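Local coordinates for PUA domain-containing protein (Aeropyrum pernix, PDB 2CX0) that is of unknown function but carries a PUA domain and may bind RNA, perhaps with a role in translation initiation, at residues Arg24-Arg29 and Pro66-Trp71; Phe86-Leu91 and Ala130-Glu135. One frame throughout, in Å; residues are numbered along the deposited sequence.

Contact 1: residues Arg24-Arg29 and Pro66-Trp71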
# COMPACT_ATOMS: atom_id res chain seq x y z
N ARG A 24 10.00 -14.43 10.96
CA ARG A 24 11.39 -14.09 10.61
C ARG A 24 11.51 -13.77 9.12
O ARG A 24 12.10 -12.76 8.70
CB ARG A 24 12.33 -15.27 10.95
CG ARG A 24 12.41 -15.50 12.41
CD ARG A 24 13.32 -16.64 12.93
NE ARG A 24 13.44 -16.31 14.35
CZ ARG A 24 14.51 -15.76 14.93
NH1 ARG A 24 14.49 -15.45 16.22
NH2 ARG A 24 15.64 -15.61 14.24
N SER A 25 10.97 -14.66 8.31
CA SER A 25 10.99 -14.47 6.88
C SER A 25 10.32 -13.12 6.47
O SER A 25 10.82 -12.40 5.60
CB SER A 25 10.26 -15.62 6.23
OG SER A 25 10.10 -15.31 4.86
N LEU A 26 9.20 -12.81 7.10
CA LEU A 26 8.49 -11.59 6.79
C LEU A 26 9.40 -10.38 7.04
O LEU A 26 9.51 -9.51 6.19
CB LEU A 26 7.24 -11.46 7.65
CG LEU A 26 6.51 -10.11 7.49
CD1 LEU A 26 5.96 -9.92 6.01
CD2 LEU A 26 5.35 -10.12 8.47
N LEU A 27 10.05 -10.33 8.20
CA LEU A 27 10.94 -9.21 8.49
C LEU A 27 12.05 -9.12 7.46
O LEU A 27 12.38 -8.02 7.00
CB LEU A 27 11.56 -9.34 9.90
CG LEU A 27 10.47 -9.37 11.00
CD1 LEU A 27 11.13 -9.64 12.37
CD2 LEU A 27 9.65 -8.11 11.07
N GLU A 28 12.62 -10.27 7.09
CA GLU A 28 13.66 -10.26 6.10
C GLU A 28 13.20 -9.78 4.72
O GLU A 28 13.98 -9.19 4.01
CB GLU A 28 14.28 -11.64 5.95
CG GLU A 28 15.16 -11.98 7.12
CD GLU A 28 15.29 -13.48 7.34
OE1 GLU A 28 15.01 -14.27 6.38
OE2 GLU A 28 15.71 -13.87 8.47
N ARG A 29 11.95 -10.08 4.36
CA ARG A 29 11.41 -9.71 3.05
C ARG A 29 11.09 -8.22 2.98
O ARG A 29 11.04 -7.63 1.89
CB ARG A 29 10.16 -10.54 2.77
CG ARG A 29 10.51 -12.02 2.34
CD ARG A 29 9.20 -12.79 2.16
NE ARG A 29 8.52 -12.42 0.93
CZ ARG A 29 7.34 -12.90 0.57
NH1 ARG A 29 6.73 -13.75 1.38
NH2 ARG A 29 6.81 -12.61 -0.64
N PRO A 66 -5.42 -5.07 9.18
CA PRO A 66 -5.09 -5.73 7.89
C PRO A 66 -4.00 -4.86 7.23
O PRO A 66 -4.30 -3.85 6.62
CB PRO A 66 -6.43 -5.73 7.15
CG PRO A 66 -7.10 -4.49 7.67
CD PRO A 66 -6.76 -4.46 9.13
N CYS A 67 -2.76 -5.29 7.32
CA CYS A 67 -1.67 -4.45 6.86
C CYS A 67 -0.82 -4.81 5.67
O CYS A 67 -0.37 -3.90 5.01
CB CYS A 67 -0.66 -4.25 7.98
SG CYS A 67 -1.16 -3.29 9.39
N LEU A 68 -0.55 -6.11 5.44
CA LEU A 68 0.41 -6.41 4.38
C LEU A 68 -0.12 -7.44 3.43
O LEU A 68 -0.92 -8.32 3.82
CB LEU A 68 1.69 -6.96 5.02
CG LEU A 68 2.37 -6.08 6.09
CD1 LEU A 68 3.43 -6.87 6.92
CD2 LEU A 68 3.01 -4.82 5.34
N PHE A 69 0.33 -7.37 2.17
CA PHE A 69 -0.10 -8.42 1.24
C PHE A 69 1.00 -8.67 0.25
O PHE A 69 1.87 -7.80 0.01
CB PHE A 69 -1.36 -8.05 0.52
CG PHE A 69 -1.25 -6.81 -0.28
CD1 PHE A 69 -1.01 -6.89 -1.67
CD2 PHE A 69 -1.38 -5.53 0.34
CE1 PHE A 69 -0.90 -5.72 -2.44
CE2 PHE A 69 -1.26 -4.37 -0.41
CZ PHE A 69 -1.02 -4.46 -1.80
N GLU A 70 1.01 -9.86 -0.30
CA GLU A 70 2.00 -10.20 -1.32
C GLU A 70 1.45 -9.86 -2.73
O GLU A 70 0.33 -10.26 -3.08
CB GLU A 70 2.40 -11.70 -1.25
CG GLU A 70 3.61 -11.94 -2.17
CD GLU A 70 4.06 -13.41 -2.27
OE1 GLU A 70 4.33 -14.04 -1.24
OE2 GLU A 70 4.13 -13.93 -3.39
N TRP A 71 2.23 -9.15 -3.53
CA TRP A 71 1.76 -8.81 -4.87
C TRP A 71 2.36 -9.77 -5.92
O TRP A 71 3.19 -10.62 -5.60
CB TRP A 71 2.07 -7.35 -5.19
CG TRP A 71 1.19 -6.86 -6.31
CD1 TRP A 71 -0.17 -6.97 -6.35
CD2 TRP A 71 1.57 -6.19 -7.51
NE1 TRP A 71 -0.65 -6.42 -7.49
CE2 TRP A 71 0.39 -5.93 -8.22
CE3 TRP A 71 2.80 -5.77 -8.04
CZ2 TRP A 71 0.39 -5.28 -9.45
CZ3 TRP A 71 2.79 -5.10 -9.29
CH2 TRP A 71 1.59 -4.87 -9.96
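R29 reaches from the helix to the end of the strand and meets E70 in a salt bridge made through one N-H...O hydrogen bond. NH2 of R29 lies 2.9 Å from OE1 of E70, and the N-H points almost straight at that oxygen, at 168°. The two flat groups are turned against each other, their planes 75° apart: OE1 sits at the edge of the guanidinium, nearly in its plane, whereas NH2 comes onto OE1 from well above the carboxylate plane. This is not a two-bond pairing; OE2 of E70 stays 4.1 Å from NH2 of R29. E70 sends its CG anti to the backbone N (chi1 -170°) and continues extended, bringing the carboxylate within reach although the CB bond does not point at the helix; the R29 chain bends at chi3 to meet it. NH2 of R29 also donates to the carbonyl O of G74, so this one nitrogen serves two acceptors. With an alanine here the guanidinium is gone, and the E70 carboxylate and G74 carbonyl would probably each lose this donor, leaving the leucine contact to join the segments.

Deeper in, L26 and L68 meet by methyl groups alone. CD1 of L68 rests against both branches of L26, 4.1 Å from CD1 of L26, an ordinary distance for van der Waals contact. I60 and I76, on the strands that flank 65-70, touch both leucines, and F39 adds to the packing on L68. Helix 20-30 thus lies over one face of the antiparallel sheet, where a classic bulge sets C67 and L68 opposite I60 of strand 56-62.

Contact 2: residues Phe86-Leu91 and Ala130-Glu135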
# COMPACT_ATOMS: atom_id res chain seq x y z
N PHE A 86 0.13 3.00 10.95
CA PHE A 86 1.57 3.14 11.21
C PHE A 86 2.25 4.34 10.56
O PHE A 86 3.43 4.55 10.78
CB PHE A 86 2.27 1.85 10.74
CG PHE A 86 1.91 0.64 11.56
CD1 PHE A 86 2.44 0.48 12.84
CD2 PHE A 86 0.99 -0.31 11.09
CE1 PHE A 86 2.06 -0.61 13.64
CE2 PHE A 86 0.61 -1.39 11.88
CZ PHE A 86 1.15 -1.53 13.16
N GLY A 87 1.53 5.11 9.74
CA GLY A 87 2.13 6.29 9.15
C GLY A 87 2.84 5.95 7.86
O GLY A 87 2.76 4.77 7.41
N VAL A 88 3.56 6.92 7.30
CA VAL A 88 4.25 6.70 6.03
C VAL A 88 5.72 6.93 6.13
O VAL A 88 6.47 6.76 5.14
CB VAL A 88 3.69 7.65 4.95
CG1 VAL A 88 2.26 7.23 4.64
CG2 VAL A 88 3.74 9.15 5.45
N ASP A 89 6.17 7.34 7.32
CA ASP A 89 7.59 7.66 7.45
C ASP A 89 8.52 6.44 7.30
O ASP A 89 9.68 6.59 7.01
CB ASP A 89 7.86 8.40 8.78
CG ASP A 89 9.25 9.00 8.81
OD1 ASP A 89 9.47 9.97 8.05
OD2 ASP A 89 10.14 8.48 9.56
N TRP A 90 7.98 5.24 7.47
CA TRP A 90 8.77 4.03 7.30
C TRP A 90 8.98 3.63 5.82
O TRP A 90 9.77 2.72 5.50
CB TRP A 90 8.09 2.89 8.07
CG TRP A 90 6.74 2.52 7.56
CD1 TRP A 90 5.55 3.20 7.75
CD2 TRP A 90 6.41 1.37 6.76
NE1 TRP A 90 4.52 2.55 7.11
CE2 TRP A 90 5.02 1.42 6.50
CE3 TRP A 90 7.16 0.30 6.25
CZ2 TRP A 90 4.36 0.43 5.74
CZ3 TRP A 90 6.51 -0.69 5.48
CH2 TRP A 90 5.12 -0.61 5.24
N LEU A 91 8.27 4.29 4.90
CA LEU A 91 8.44 4.02 3.45
C LEU A 91 9.66 4.78 2.98
O LEU A 91 10.03 5.80 3.57
CB LEU A 91 7.24 4.54 2.67
CG LEU A 91 5.90 3.93 3.14
CD1 LEU A 91 4.75 4.69 2.32
CD2 LEU A 91 5.83 2.42 2.94
N ALA A 130 4.21 5.62 -1.63
CA ALA A 130 2.79 5.90 -1.48
C ALA A 130 2.50 7.27 -2.07
O ALA A 130 3.36 8.15 -1.96
CB ALA A 130 2.35 5.92 0.03
N ALA A 131 1.32 7.43 -2.66
CA ALA A 131 0.92 8.73 -3.19
C ALA A 131 -0.11 9.32 -2.21
O ALA A 131 -1.11 8.67 -1.89
CB ALA A 131 0.27 8.60 -4.56
N LEU A 132 0.11 10.58 -1.80
CA LEU A 132 -0.78 11.22 -0.82
C LEU A 132 -1.35 12.53 -1.38
O LEU A 132 -0.64 13.34 -2.01
CB LEU A 132 -0.01 11.64 0.46
CG LEU A 132 0.22 10.59 1.55
CD1 LEU A 132 0.86 9.29 0.94
CD2 LEU A 132 1.24 11.23 2.58
N TYR A 133 -2.62 12.76 -1.10
CA TYR A 133 -3.23 14.05 -1.52
C TYR A 133 -2.48 15.09 -0.67
O TYR A 133 -2.46 14.97 0.57
CB TYR A 133 -4.72 14.04 -1.15
CG TYR A 133 -5.41 15.36 -1.39
CD1 TYR A 133 -4.98 16.23 -2.42
CD2 TYR A 133 -6.51 15.75 -0.63
CE1 TYR A 133 -5.67 17.46 -2.68
CE2 TYR A 133 -7.20 16.95 -0.87
CZ TYR A 133 -6.78 17.80 -1.88
OH TYR A 133 -7.49 18.96 -2.08
N HIS A 134 -1.86 16.09 -1.30
CA HIS A 134 -1.05 17.06 -0.57
C HIS A 134 -1.73 17.85 0.55
O HIS A 134 -1.16 18.02 1.61
CB HIS A 134 -0.40 18.05 -1.53
CG HIS A 134 -1.29 19.18 -1.93
ND1 HIS A 134 -1.32 20.38 -1.25
CD2 HIS A 134 -2.24 19.27 -2.89
CE1 HIS A 134 -2.26 21.15 -1.77
NE2 HIS A 134 -2.83 20.51 -2.77
N GLU A 135 -2.95 18.28 0.30
CA GLU A 135 -3.68 19.16 1.26
C GLU A 135 -3.94 18.51 2.64
O GLU A 135 -3.72 19.14 3.68
CB GLU A 135 -5.02 19.62 0.61
CG GLU A 135 -5.86 20.66 1.38
CD GLU A 135 -5.07 21.94 1.67
OE1 GLU A 135 -4.17 22.30 0.86
OE2 GLU A 135 -5.33 22.59 2.70
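L91 presses its CD1 onto the methyl of A130, with CD1 of L91 3.5 Å from CB of A130, the closest approach between the loop and the strand. The same CD1 lies 4.1 Å from the backbone N of A130, so the leucine branch reaches the strand backbone as well as its side chain. Chi1 (-57°) puts CG of L91 beside the backbone N, and chi2 near 180° then points CD1 at A130 while CD2 goes over the W90 ring. The second pairing is looser: CG2 of V88 stands 4.3 Å from CD2 of L132. No hydrogen bond crosses between the segments, and the 130 Å² they bury come from these four apolar residues.

The next shell fixes the loop. V88 to L91 form a type I beta turn, closed by L91 N to V88 O at 3.1 Å, which brings both residues to bear on the strand. CD2 of L91 lies 3.6 Å above the W90 ring plane, toward its rim, and the indole NE1 makes a weak hydrogen bond to O of G87, which lies at the ring edge. G87 itself leaves helix 80-86 with positive phi (88°), a conformation in which a side chain would run into the preceding carbonyl.

Farther out, L83 of that helix touches V88, W90 and A130, and Y34 meets both W90 and L91. D89 turns to a salt bridge with R36. On the other side, A130 and L132 are hydrogen-bonded through their backbones to V95 of strand 93-97, which runs parallel to 128-133. The contact thus joins the loop between helix 80-86 and strand 93-97 to strand 128-133 of the mixed sheet that belongs to the PUA domain.

Contact 1 and contact 2 follow one another along the chain, the first closing before the second opens, and their centres lie 19 Å apart. They meet directly where SG of C67, on strand 65-70, packs 3.6 Å from CE2 of F86, the last residue of helix 80-86. F39 provides another route, touching L27 and L68 in contact 1 and F86 in contact 2. Contact 1 is internal to the N-terminal DUF1947 region, joining helix to sheet partly through a salt bridge; contact 2 is wholly apolar and carries the chain onto the PUA sheet.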